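Long-range contacts in antifreeze protein (Marinomonas primoryensis, PDB 3P4G), which binds ice, probably through clathrate-like waters ordered on its surface, and folds as a calcium-dependent right-handed beta-helix: residues S190-L195 and F209-G214; S201-G206 and T220-G225; D238-Q243 and D259-E264; E249-L254 and H268-G273; D278-K283 and A301-I306. All blocks are in the same frame, centred on the assembly; numbering follows the deposited sequence. Where two conformers were deposited one is given.

Contact 1: S190-L195 and F209-G214; sequences SGKVLL and FGEVDG. With CA (calcium ion), chain L; CA (calcium ion), chain M.
K192 and E211 run side by side on the outward face and close a salt bridge at their ends, K192 NZ lying 2.8 Å from E211 OE1. The lysine chain is extended up to CE, and its bend at the last torsion (chi4 -61°) brings NZ to OE1. The ammonium sits 48° out of the carboxylate plane. Replacing K192 by an alanine would probably leave the E211 carboxylate without this positive partner and freer to turn. The backbone ladder starts with E211 N to G191 O; then V193 N bonds E211 O at 2.9 Å, V193 O receives D213 N at 2.9 Å, and L195 N meets D213 O at 2.8 Å, almost straight. These parallel strands, whose axes approach to 4.8 Å at 0°, are successive rungs on one side of a right-handed beta-helix. Each leads into a calcium turn: L195 O binds one calcium ion at 2.4 Å and G214 O the next at 2.3 Å; D200 bridges the two, and D219 joins the second. On the outer face L194 CD2 rests 3.6 Å from D213 CB, while the D213 carboxylate turns to G215. V193 and V212 face inward, V212 reaching L202, and L195 CD1 packs on G214 CA.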
# COMPACT_ATOMS: atom_id res chain seq x y z
N SER A 190 0.08 -13.61 4.53
CA SER A 190 -0.72 -12.96 5.58
C SER A 190 -1.11 -11.52 5.18
O SER A 190 -1.96 -10.89 5.85
CB SER A 190 0.08 -12.92 6.89
OG SER A 190 1.27 -12.11 6.72
N GLY A 191 -0.49 -11.02 4.11
CA GLY A 191 -0.57 -9.57 3.75
C GLY A 191 -1.76 -9.32 2.85
O GLY A 191 -2.21 -10.22 2.09
N LYS A 192 -2.27 -8.09 2.90
CA LYS A 192 -3.37 -7.66 2.03
C LYS A 192 -3.14 -6.25 1.59
O LYS A 192 -2.64 -5.42 2.38
CB LYS A 192 -4.70 -7.72 2.77
CG LYS A 192 -4.99 -9.12 3.30
CD LYS A 192 -6.46 -9.27 3.73
CE LYS A 192 -6.63 -10.54 4.57
NZ LYS A 192 -6.26 -11.79 3.82
N VAL A 193 -3.59 -5.93 0.38
CA VAL A 193 -3.62 -4.51 -0.07
C VAL A 193 -5.02 -4.31 -0.59
O VAL A 193 -5.41 -4.93 -1.57
CB VAL A 193 -2.60 -4.15 -1.16
CG1 VAL A 193 -2.84 -2.68 -1.71
CG2 VAL A 193 -1.19 -4.27 -0.62
N LEU A 194 -5.76 -3.46 0.14
CA LEU A 194 -7.16 -3.13 -0.17
C LEU A 194 -7.17 -1.69 -0.61
O LEU A 194 -6.86 -0.79 0.19
CB LEU A 194 -8.00 -3.35 1.13
CG LEU A 194 -7.72 -4.70 1.82
CD1 LEU A 194 -8.55 -4.80 3.17
CD2 LEU A 194 -8.07 -5.84 0.88
N LEU A 195 -7.48 -1.46 -1.89
CA LEU A 195 -7.41 -0.10 -2.49
C LEU A 195 -8.71 0.68 -2.19
O LEU A 195 -8.73 1.93 -2.18
CB LEU A 195 -7.06 -0.18 -4.00
CG LEU A 195 -5.82 -0.99 -4.32
CD1 LEU A 195 -5.71 -1.15 -5.86
CD2 LEU A 195 -4.53 -0.31 -3.78
N PHE A 209 1.27 -13.69 -2.81
CA PHE A 209 0.87 -14.87 -2.06
C PHE A 209 -0.33 -14.55 -1.14
O PHE A 209 -1.04 -15.49 -0.73
CB PHE A 209 2.04 -15.43 -1.24
CG PHE A 209 3.26 -15.80 -2.06
CD1 PHE A 209 3.13 -16.27 -3.36
CD2 PHE A 209 4.51 -15.71 -1.49
CE1 PHE A 209 4.28 -16.63 -4.09
CE2 PHE A 209 5.67 -16.09 -2.20
CZ PHE A 209 5.55 -16.55 -3.49
N GLY A 210 -0.53 -13.27 -0.82
CA GLY A 210 -1.71 -12.81 -0.00
C GLY A 210 -2.88 -12.39 -0.88
O GLY A 210 -3.22 -13.09 -1.84
N GLU A 211 -3.48 -11.25 -0.59
CA GLU A 211 -4.68 -10.80 -1.29
C GLU A 211 -4.57 -9.34 -1.71
O GLU A 211 -3.96 -8.52 -0.98
CB GLU A 211 -5.91 -10.96 -0.38
CG GLU A 211 -6.14 -12.43 0.10
CD GLU A 211 -7.52 -12.63 0.65
OE1 GLU A 211 -7.92 -11.87 1.56
OE2 GLU A 211 -8.21 -13.54 0.15
N VAL A 212 -5.22 -9.03 -2.82
CA VAL A 212 -5.36 -7.66 -3.33
C VAL A 212 -6.85 -7.46 -3.67
O VAL A 212 -7.51 -8.35 -4.22
CB VAL A 212 -4.51 -7.44 -4.59
CG1 VAL A 212 -4.96 -6.18 -5.41
CG2 VAL A 212 -3.02 -7.42 -4.25
N ASP A 213 -7.36 -6.27 -3.33
CA ASP A 213 -8.74 -5.95 -3.67
C ASP A 213 -8.72 -4.53 -4.22
O ASP A 213 -8.29 -3.58 -3.53
CB ASP A 213 -9.60 -6.01 -2.40
CG ASP A 213 -11.09 -6.04 -2.70
OD1 ASP A 213 -11.54 -5.42 -3.68
OD2 ASP A 213 -11.81 -6.84 -2.03
N GLY A 214 -9.20 -4.38 -5.45
CA GLY A 214 -9.27 -3.05 -6.12
C GLY A 214 -10.39 -2.21 -5.50
O GLY A 214 -10.35 -0.94 -5.50
CA CA L . -9.02 4.19 -2.78
CA CA M . -10.89 1.20 -6.07

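Contact 2: S201-G206 and T220-G225; sequences SLLVSG and TIIIAG
V204 and I223, L203 and I222, L202 and I221 pair off where two neighbouring coils of the right-handed beta-helix lie in exact register, their strands parallel at 4.8 Å and 1° apart. Backbone hydrogen bonds cross in both directions. L202 N bonds T220 O and I222 N bonds L202 O, each at 2.8 Å; V204 N to I222 O follows, and A224 N to V204 O, at 2.7 Å and 177°, is nearly linear. Past the strand ends G225 N reaches G206 O at 3.0 Å, a weak, bent bond. Between these bonds the CA-H groups of S201, I221, L203 and I223 lean on the same carbonyls.

Apolar contacts divide by face. On the outward one, with S201 and T220, L203 crosses I222 obliquely and lays CD1 3.7 Å from I222 CG2. On the inward one V204 and I223 stand side by side. I223 CG1 sits beside its backbone N, and chi2 of -60° folds CD1 back across the strand gap to within 3.6 Å of V204 CG2. L202 and I221 approach each other more loosely, both resting on V212 of the sheet across the core, while L208 packs on I223 from a loop. Where the coil turns, A224 CB points at the preceding rung and stops 3.4 Å from S205 O.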
# COMPACT_ATOMS: atom_id res chain seq x y z
N SER A 201 -4.50 2.57 -8.15
CA SER A 201 -3.43 1.91 -8.89
C SER A 201 -2.56 1.11 -7.92
O SER A 201 -2.15 1.65 -6.90
CB SER A 201 -2.56 2.94 -9.62
OG SER A 201 -1.53 2.15 -10.25
N LEU A 202 -2.31 -0.16 -8.24
CA LEU A 202 -1.35 -1.00 -7.51
C LEU A 202 -0.31 -1.63 -8.46
O LEU A 202 -0.65 -2.21 -9.50
CB LEU A 202 -2.11 -2.10 -6.74
CG LEU A 202 -1.21 -3.18 -6.13
CD1 LEU A 202 -0.18 -2.63 -5.09
CD2 LEU A 202 -2.04 -4.29 -5.50
N LEU A 203 0.95 -1.59 -8.03
CA LEU A 203 2.00 -2.35 -8.68
C LEU A 203 2.69 -3.17 -7.62
O LEU A 203 3.15 -2.61 -6.62
CB LEU A 203 3.03 -1.39 -9.30
CG LEU A 203 4.33 -2.07 -9.79
CD1 LEU A 203 4.04 -3.14 -10.87
CD2 LEU A 203 5.35 -1.05 -10.35
N VAL A 204 2.73 -4.48 -7.82
CA VAL A 204 3.51 -5.40 -6.94
C VAL A 204 4.68 -5.89 -7.78
O VAL A 204 4.48 -6.60 -8.80
CB VAL A 204 2.66 -6.57 -6.48
CG1 VAL A 204 3.50 -7.55 -5.64
CG2 VAL A 204 1.53 -6.04 -5.61
N SER A 205 5.91 -5.53 -7.38
CA SER A 205 7.07 -5.94 -8.16
C SER A 205 7.54 -7.39 -7.89
O SER A 205 8.23 -7.99 -8.72
CB SER A 205 8.21 -4.92 -8.05
OG SER A 205 7.82 -3.70 -8.71
N GLY A 206 7.15 -7.94 -6.73
CA GLY A 206 7.44 -9.32 -6.37
C GLY A 206 6.18 -10.15 -6.59
O GLY A 206 5.39 -9.87 -7.52
N THR A 220 -6.45 -0.20 -11.56
CA THR A 220 -5.36 -0.87 -12.27
C THR A 220 -4.53 -1.65 -11.28
O THR A 220 -3.98 -1.07 -10.34
CB THR A 220 -4.47 0.16 -12.99
OG1 THR A 220 -5.23 0.85 -13.99
CG2 THR A 220 -3.30 -0.53 -13.64
N ILE A 221 -4.41 -2.96 -11.51
CA ILE A 221 -3.56 -3.83 -10.65
C ILE A 221 -2.56 -4.53 -11.52
O ILE A 221 -2.97 -5.25 -12.46
CB ILE A 221 -4.47 -4.84 -9.95
CG1 ILE A 221 -5.33 -4.11 -8.89
CG2 ILE A 221 -3.65 -5.97 -9.28
CD1 ILE A 221 -6.60 -4.93 -8.55
N ILE A 222 -1.28 -4.41 -11.17
CA ILE A 222 -0.21 -5.06 -11.90
C ILE A 222 0.64 -5.88 -10.91
O ILE A 222 1.15 -5.34 -9.91
CB ILE A 222 0.70 -4.06 -12.57
CG1 ILE A 222 -0.08 -3.22 -13.59
CG2 ILE A 222 1.86 -4.80 -13.31
CD1 ILE A 222 0.68 -1.96 -14.13
N ILE A 223 0.78 -7.17 -11.21
CA ILE A 223 1.63 -8.09 -10.42
C ILE A 223 2.76 -8.54 -11.33
O ILE A 223 2.52 -9.25 -12.34
CB ILE A 223 0.88 -9.33 -9.85
CG1 ILE A 223 -0.47 -8.96 -9.16
CG2 ILE A 223 1.81 -10.15 -8.87
CD1 ILE A 223 -0.37 -7.99 -7.94
N ALA A 224 4.00 -8.14 -11.02
CA ALA A 224 5.17 -8.55 -11.86
C ALA A 224 5.58 -10.01 -11.66
O ALA A 224 5.99 -10.66 -12.61
CB ALA A 224 6.37 -7.70 -11.57
N GLY A 225 5.42 -10.50 -10.44
CA GLY A 225 5.86 -11.84 -10.04
C GLY A 225 4.71 -12.82 -10.16
O GLY A 225 3.79 -12.58 -10.93

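Contact 3: D238-Q243 and D259-E264. With CA (calcium ion), chain O; CA (calcium ion), chain N; CA (calcium ion), chain P.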
# COMPACT_ATOMS: atom_id res chain seq x y z
N ASP A 238 -12.13 -2.52 -14.47
CA ASP A 238 -10.76 -2.70 -13.97
C ASP A 238 -9.84 -3.33 -15.02
O ASP A 238 -10.29 -4.02 -15.91
CB ASP A 238 -10.81 -3.61 -12.75
CG ASP A 238 -11.81 -3.09 -11.71
OD1 ASP A 238 -11.54 -1.98 -11.18
OD2 ASP A 238 -12.79 -3.78 -11.33
N ILE A 239 -8.54 -3.17 -14.82
CA ILE A 239 -7.57 -3.90 -15.62
C ILE A 239 -6.56 -4.57 -14.66
O ILE A 239 -6.02 -3.91 -13.74
CB ILE A 239 -6.84 -3.04 -16.69
CG1 ILE A 239 -5.85 -3.96 -17.42
CG2 ILE A 239 -6.07 -1.82 -16.04
CD1 ILE A 239 -5.45 -3.43 -18.84
N VAL A 240 -6.37 -5.87 -14.82
CA VAL A 240 -5.43 -6.64 -14.01
C VAL A 240 -4.41 -7.22 -14.95
O VAL A 240 -4.78 -7.82 -15.98
CB VAL A 240 -6.15 -7.75 -13.22
CG1 VAL A 240 -5.15 -8.63 -12.44
CG2 VAL A 240 -7.19 -7.14 -12.21
N ARG A 241 -3.13 -7.07 -14.61
CA ARG A 241 -2.10 -7.69 -15.42
C ARG A 241 -1.19 -8.51 -14.50
O ARG A 241 -0.76 -8.00 -13.46
CB ARG A 241 -1.29 -6.63 -16.14
CG ARG A 241 -0.07 -7.19 -16.94
CD ARG A 241 0.15 -6.37 -18.17
NE ARG A 241 0.54 -5.02 -17.81
CZ ARG A 241 1.80 -4.68 -17.50
NH1 ARG A 241 2.74 -5.61 -17.52
NH2 ARG A 241 2.12 -3.41 -17.15
N VAL A 242 -0.95 -9.75 -14.88
CA VAL A 242 -0.03 -10.64 -14.13
C VAL A 242 1.08 -11.04 -15.08
O VAL A 242 0.84 -11.60 -16.18
CB VAL A 242 -0.70 -11.92 -13.55
CG1 VAL A 242 0.34 -12.83 -12.79
CG2 VAL A 242 -1.91 -11.56 -12.68
N GLN A 243 2.33 -10.79 -14.67
CA GLN A 243 3.44 -11.03 -15.60
C GLN A 243 4.19 -12.35 -15.48
O GLN A 243 4.98 -12.68 -16.37
CB GLN A 243 4.44 -9.86 -15.47
CG GLN A 243 3.81 -8.52 -15.75
CD GLN A 243 4.85 -7.44 -15.88
OE1 GLN A 243 5.23 -6.83 -14.90
NE2 GLN A 243 5.29 -7.18 -17.12
N ASP A 259 -14.24 -5.76 -17.45
CA ASP A 259 -12.86 -5.86 -16.96
C ASP A 259 -11.91 -6.49 -17.95
O ASP A 259 -12.35 -7.23 -18.85
CB ASP A 259 -12.88 -6.69 -15.67
CG ASP A 259 -13.77 -6.06 -14.63
OD1 ASP A 259 -13.42 -4.99 -14.11
OD2 ASP A 259 -14.83 -6.62 -14.33
N VAL A 260 -10.61 -6.26 -17.76
CA VAL A 260 -9.60 -6.85 -18.62
C VAL A 260 -8.60 -7.60 -17.73
O VAL A 260 -8.15 -7.07 -16.69
CB VAL A 260 -8.84 -5.74 -19.44
CG1 VAL A 260 -7.56 -6.33 -20.04
CG2 VAL A 260 -9.83 -5.12 -20.49
N LEU A 261 -8.26 -8.83 -18.13
CA LEU A 261 -7.18 -9.57 -17.47
C LEU A 261 -6.12 -9.92 -18.51
O LEU A 261 -6.40 -10.55 -19.52
CB LEU A 261 -7.73 -10.85 -16.82
CG LEU A 261 -6.64 -11.77 -16.24
CD1 LEU A 261 -5.88 -11.07 -15.09
CD2 LEU A 261 -7.36 -13.00 -15.66
N ILE A 262 -4.92 -9.44 -18.27
CA ILE A 262 -3.76 -9.80 -19.07
C ILE A 262 -2.86 -10.72 -18.31
O ILE A 262 -2.36 -10.38 -17.25
CB ILE A 262 -2.99 -8.55 -19.53
CG1 ILE A 262 -3.92 -7.70 -20.41
CG2 ILE A 262 -1.75 -8.92 -20.44
CD1 ILE A 262 -3.47 -6.36 -20.49
N VAL A 263 -2.63 -11.90 -18.90
CA VAL A 263 -1.80 -12.91 -18.23
C VAL A 263 -0.65 -13.18 -19.16
O VAL A 263 -0.83 -13.72 -20.27
CB VAL A 263 -2.63 -14.16 -17.79
CG1 VAL A 263 -3.78 -14.36 -18.65
CG2 VAL A 263 -1.86 -15.42 -17.68
N GLU A 264 0.56 -12.86 -18.69
CA GLU A 264 1.71 -12.94 -19.59
C GLU A 264 2.44 -14.30 -19.58
O GLU A 264 3.34 -14.52 -20.39
CB GLU A 264 2.69 -11.80 -19.29
CG GLU A 264 2.08 -10.42 -19.43
CD GLU A 264 3.10 -9.29 -19.25
OE1 GLU A 264 4.31 -9.56 -19.11
OE2 GLU A 264 2.71 -8.10 -19.26
CA CA O . -14.63 -4.97 -12.11
CA CA N . -12.75 -1.91 -9.08
CA CA P . -16.60 -8.09 -14.95
O HOH W 1 6.03 -11.50 -18.55
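E264 reaches back over the neighbouring strand and sets its carboxylate against the ends of two side chains, alongside Q243 and across R241. R241, bent at chi2 and chi3, brings NH1 to E264 OE2 at 3.0 Å in a salt bridge, with the two planes 11° apart but offset. The Q243 amide instead stands almost perpendicular to that carboxylate, yet its NE2 donates to E264 OE1 at 3.3 Å; a water ties the same OE1 to Q243 O. Further along this face, I239 CD1 drops into the notch between V260 CG1 (3.8 Å) and I262 CD1 (3.9 Å), and Y323 covers R241 and I262. Inside, L261 CD1 projects across the gap, 3.7 Å from V240 CG1 and also against V240 O. At the strand starts D259 OD1 accepts D238 N at 2.8 Å. D238 OD2 and both D259 carboxylate oxygens hold one calcium ion, D259 OD2 at the longer range. Aspartates that each bridge successive calcium ions, once per coil, resemble the calcium turns of RTX beta-helices.

Contact 4: E249-L254 and H268-G273; sequences EANISL and HGTVAG. With CA (calcium ion), chain O; CA (calcium ion), chain P.
A250 O takes two donors across from T270: the backbone T270 N at 2.9 Å, tilted out of the carbonyl plane, and a water, also at 2.9 Å from A250 O. That water accepts in turn from T270 OG1, so the threonine hydroxyl is tied to the same carbonyl through one solvent molecule. With OG1 anti to its carbonyl carbon (chi1 -65°), T270 holds the hydroxyl on the side of that water. Further along, I252 N meets T270 O at 2.8 Å, A272 N returns to I252 O at 2.8 Å, and L254 N bonds A272 O at 2.9 Å. The I252 carbonyl also receives the V271 CA-H, with V271 CA 3.2 Å from I252 O. The backbones of N251 and S253 hydrogen-bond to 229-233, the previous rung. Packing is thin: I252 CB faces V271 CG1 inside, L261 lies against both residues, and outside N251 ND2 lies across T270 CG2, doubtfully, in one of two conformers. At the far end L254 O binds one calcium ion at 2.4 Å and G273 O the following one at 2.3 Å. The pairing therefore rests mainly on main-chain atoms, and the calcium ions would probably polarise the two terminal carbonyls and fix the turns that follow.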
# COMPACT_ATOMS: atom_id res chain seq x y z
N GLU A 249 -3.77 -22.64 -7.15
CA GLU A 249 -4.61 -22.19 -6.00
C GLU A 249 -5.04 -20.71 -6.05
O GLU A 249 -5.80 -20.24 -5.20
CB GLU A 249 -3.88 -22.47 -4.65
CG GLU A 249 -2.56 -21.71 -4.50
CD GLU A 249 -1.34 -22.47 -4.96
OE1 GLU A 249 -1.33 -23.10 -6.04
OE2 GLU A 249 -0.33 -22.44 -4.24
N ALA A 250 -4.49 -19.97 -7.01
CA ALA A 250 -4.79 -18.58 -7.14
C ALA A 250 -6.25 -18.40 -7.59
O ALA A 250 -6.80 -19.24 -8.30
CB ALA A 250 -3.89 -17.96 -8.18
N ASN A 251 -6.85 -17.28 -7.17
CA ASN A 251 -8.17 -16.90 -7.69
C ASN A 251 -8.14 -15.46 -8.14
O ASN A 251 -7.80 -14.58 -7.35
CB ASN A 251 -9.24 -17.06 -6.61
CG ASN A 251 -10.63 -16.85 -7.16
OD1 ASN A 251 -11.01 -15.73 -7.47
ND2 ASN A 251 -11.38 -17.93 -7.33
N ILE A 252 -8.49 -15.22 -9.39
CA ILE A 252 -8.55 -13.83 -9.92
C ILE A 252 -9.97 -13.60 -10.35
O ILE A 252 -10.41 -14.21 -11.34
CB ILE A 252 -7.55 -13.60 -11.10
CG1 ILE A 252 -6.13 -13.87 -10.63
CG2 ILE A 252 -7.64 -12.13 -11.63
CD1 ILE A 252 -5.07 -13.96 -11.76
N SER A 253 -10.65 -12.71 -9.62
CA SER A 253 -12.03 -12.38 -9.95
C SER A 253 -12.12 -10.88 -10.27
O SER A 253 -11.65 -10.04 -9.48
CB SER A 253 -12.89 -12.76 -8.77
OG SER A 253 -12.91 -14.18 -8.68
N LEU A 254 -12.71 -10.56 -11.42
CA LEU A 254 -12.66 -9.19 -11.90
C LEU A 254 -13.83 -8.33 -11.43
O LEU A 254 -13.76 -7.09 -11.50
CB LEU A 254 -12.54 -9.14 -13.43
CG LEU A 254 -11.28 -9.84 -13.95
CD1 LEU A 254 -11.10 -9.72 -15.50
CD2 LEU A 254 -9.99 -9.38 -13.23
N HIS A 268 -2.60 -21.40 -14.35
CA HIS A 268 -3.13 -22.63 -13.75
C HIS A 268 -4.32 -22.36 -12.84
O HIS A 268 -5.07 -23.31 -12.52
CB HIS A 268 -2.05 -23.38 -12.98
CG HIS A 268 -0.87 -23.72 -13.84
ND1 HIS A 268 -0.89 -24.76 -14.74
CD2 HIS A 268 0.33 -23.12 -13.98
CE1 HIS A 268 0.27 -24.81 -15.38
NE2 HIS A 268 1.03 -23.82 -14.94
N GLY A 269 -4.47 -21.11 -12.42
CA GLY A 269 -5.44 -20.77 -11.36
C GLY A 269 -6.84 -20.49 -11.84
O GLY A 269 -7.13 -20.64 -13.02
N THR A 270 -7.72 -20.12 -10.92
CA THR A 270 -9.15 -19.86 -11.25
C THR A 270 -9.28 -18.39 -11.66
O THR A 270 -8.79 -17.48 -10.95
CB THR A 270 -10.05 -20.18 -10.03
OG1 THR A 270 -9.98 -21.59 -9.78
CG2 THR A 270 -11.59 -19.76 -10.25
N VAL A 271 -9.95 -18.15 -12.79
CA VAL A 271 -10.10 -16.76 -13.28
C VAL A 271 -11.55 -16.54 -13.67
O VAL A 271 -12.20 -17.41 -14.27
CB VAL A 271 -9.17 -16.41 -14.49
CG1 VAL A 271 -7.71 -16.46 -14.08
CG2 VAL A 271 -9.41 -17.35 -15.74
N ALA A 272 -12.08 -15.38 -13.28
CA ALA A 272 -13.49 -15.03 -13.57
C ALA A 272 -13.64 -13.60 -13.98
O ALA A 272 -13.14 -12.68 -13.33
CB ALA A 272 -14.40 -15.33 -12.36
N GLY A 273 -14.34 -13.39 -15.09
CA GLY A 273 -14.72 -12.03 -15.52
C GLY A 273 -15.85 -11.48 -14.64
O GLY A 273 -15.95 -10.23 -14.45
CA CA O . -14.63 -4.97 -12.11
CA CA P . -16.60 -8.09 -14.95
O HOH W 2 -7.99 -21.77 -7.61

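Contact 5: D278-K283 and A301-I306. With CA (calcium ion), chain Q; CA (calcium ion), chain P.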
# COMPACT_ATOMS: atom_id res chain seq x y z
N ASP A 278 -16.18 -8.88 -20.34
CA ASP A 278 -14.84 -9.14 -19.83
C ASP A 278 -13.92 -9.77 -20.89
O ASP A 278 -14.35 -10.66 -21.68
CB ASP A 278 -14.94 -10.02 -18.59
CG ASP A 278 -15.79 -9.36 -17.49
OD1 ASP A 278 -15.38 -8.32 -16.93
OD2 ASP A 278 -16.89 -9.88 -17.23
N SER A 279 -12.65 -9.34 -20.85
CA SER A 279 -11.61 -9.72 -21.80
C SER A 279 -10.40 -10.33 -21.13
O SER A 279 -9.99 -9.89 -20.05
CB SER A 279 -11.10 -8.49 -22.61
OG SER A 279 -12.17 -7.83 -23.29
N ILE A 280 -9.85 -11.33 -21.78
CA ILE A 280 -8.63 -11.96 -21.25
C ILE A 280 -7.64 -12.10 -22.40
O ILE A 280 -8.01 -12.54 -23.50
CB ILE A 280 -8.90 -13.30 -20.50
CG1 ILE A 280 -7.61 -13.80 -19.80
CG2 ILE A 280 -9.44 -14.44 -21.43
CD1 ILE A 280 -7.78 -15.09 -19.00
N TYR A 281 -6.36 -11.82 -22.11
CA TYR A 281 -5.32 -11.98 -23.09
C TYR A 281 -4.34 -13.00 -22.53
O TYR A 281 -3.72 -12.76 -21.51
CB TYR A 281 -4.59 -10.64 -23.27
CG TYR A 281 -3.46 -10.63 -24.28
CD1 TYR A 281 -3.39 -11.57 -25.33
CD2 TYR A 281 -2.48 -9.61 -24.23
CE1 TYR A 281 -2.38 -11.55 -26.25
CE2 TYR A 281 -1.42 -9.59 -25.18
CZ TYR A 281 -1.40 -10.55 -26.18
OH TYR A 281 -0.36 -10.56 -27.12
N LEU A 282 -4.25 -14.14 -23.20
CA LEU A 282 -3.35 -15.24 -22.80
C LEU A 282 -2.10 -15.13 -23.65
O LEU A 282 -1.97 -15.82 -24.67
CB LEU A 282 -4.04 -16.58 -23.07
CG LEU A 282 -5.37 -16.82 -22.32
CD1 LEU A 282 -6.09 -18.09 -22.80
CD2 LEU A 282 -5.11 -16.92 -20.80
N LYS A 283 -1.18 -14.26 -23.24
CA LYS A 283 -0.03 -13.94 -24.10
C LYS A 283 0.92 -15.14 -24.23
O LYS A 283 1.67 -15.26 -25.21
CB LYS A 283 0.70 -12.76 -23.49
CG LYS A 283 1.90 -12.21 -24.28
CD LYS A 283 2.20 -10.78 -23.77
CE LYS A 283 2.85 -9.95 -24.86
NZ LYS A 283 4.30 -10.33 -25.08
N ALA A 301 -13.26 -20.05 -20.14
CA ALA A 301 -14.50 -20.03 -20.90
C ALA A 301 -15.53 -19.02 -20.44
O ALA A 301 -16.39 -18.62 -21.24
CB ALA A 301 -15.13 -21.41 -20.92
N ASN A 302 -15.45 -18.60 -19.18
CA ASN A 302 -16.40 -17.63 -18.66
C ASN A 302 -16.18 -16.21 -19.27
O ASN A 302 -17.10 -15.39 -19.27
CB ASN A 302 -16.37 -17.62 -17.14
CG ASN A 302 -15.04 -17.15 -16.59
OD1 ASN A 302 -14.09 -17.96 -16.35
ND2 ASN A 302 -14.92 -15.87 -16.44
N PHE A 303 -14.99 -15.98 -19.86
CA PHE A 303 -14.67 -14.67 -20.46
C PHE A 303 -15.37 -14.46 -21.79
O PHE A 303 -15.38 -15.36 -22.64
CB PHE A 303 -13.18 -14.48 -20.64
CG PHE A 303 -12.50 -14.05 -19.38
CD1 PHE A 303 -12.14 -14.99 -18.41
CD2 PHE A 303 -12.22 -12.67 -19.16
CE1 PHE A 303 -11.54 -14.55 -17.17
CE2 PHE A 303 -11.61 -12.22 -17.97
CZ PHE A 303 -11.26 -13.16 -16.98
N GLU A 304 -15.95 -13.27 -21.97
CA GLU A 304 -16.61 -12.95 -23.24
C GLU A 304 -15.62 -12.85 -24.43
O GLU A 304 -15.96 -13.21 -25.57
CB GLU A 304 -17.47 -11.70 -23.12
CG GLU A 304 -18.70 -11.90 -22.26
CD GLU A 304 -18.47 -11.86 -20.76
OE1 GLU A 304 -17.40 -11.40 -20.25
OE2 GLU A 304 -19.43 -12.25 -20.07
N HIS A 305 -14.42 -12.36 -24.17
CA HIS A 305 -13.47 -12.15 -25.23
C HIS A 305 -12.16 -12.75 -24.85
O HIS A 305 -11.67 -12.50 -23.76
CB HIS A 305 -13.27 -10.65 -25.50
CG HIS A 305 -14.56 -9.91 -25.62
ND1 HIS A 305 -15.29 -9.89 -26.79
CD2 HIS A 305 -15.33 -9.31 -24.69
CE1 HIS A 305 -16.42 -9.22 -26.59
NE2 HIS A 305 -16.46 -8.85 -25.32
N ILE A 306 -11.54 -13.46 -25.78
CA ILE A 306 -10.33 -14.21 -25.45
C ILE A 306 -9.34 -14.08 -26.59
O ILE A 306 -9.62 -14.50 -27.71
CB ILE A 306 -10.56 -15.74 -25.16
CG1 ILE A 306 -11.64 -15.93 -24.09
CG2 ILE A 306 -9.22 -16.43 -24.74
CD1 ILE A 306 -12.08 -17.47 -23.92
CA CA Q . -18.61 -11.34 -17.90
CA CA P . -16.60 -8.09 -14.95
O HOH W 3 -17.33 -13.33 -17.45
O HOH W 4 -20.97 -11.94 -17.44
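F303 lays its ring over I280, whose CB stands 3.8 Å from the F303 ring centroid and 17° off the ring normal. I280 keeps CG1 anti to its backbone N (chi1 -172°), which puts CG2 in the crowded position between N and the carbonyl carbon; from there CG2 touches both the ring and I306 CG1, 3.8 Å from I280 CG2. The ring also lies against L254 and V271, and an alanine in place of F303 would probably leave I280, L254 and V271 without their aromatic cover. E304 is bent at chi2 (79°), curling its carboxylate back to D278: E304 OE1 accepts D278 N at 2.8 Å and, with OE2, grips a calcium ion. D278 OD2 binds the same ion at 2.4 Å, while OD1 holds the preceding ion; G276 O, N274 O and two waters complete the E304 site, one water donating to N302 O. H305 N bonds D278 O and I280 N bonds H305 O; the imidazole turns to S316 N by way of ND1. Strand 279-282 lies between strands 260-263 and 305-308, the latter reached through helices 287-290 and 294-300 and pairing antiparallel with strand 311-314.

Contacts 1 to 4 join neighbouring coils of one right-handed beta-helix; contact 5 joins the last of them to the C-terminal cap. Contacts 2, 3 and 5 follow one another on one side, strands 220-223 and 239-242 and then 260-263 and 279-282 being direct neighbours; contacts 1 and 4 belong to the other side. Contacts 1 and 2 interleave along the chain, their centres about 11 Å apart; contacts 3 and 4 also interleave, about 11 Å apart, and share two calcium ions. The centre of contact 5 lies about 10 Å from that of contact 3. The row of calcium turns probably stiffens one edge, where the outward threonine and Asx residues of these turns probably order the ice-binding waters.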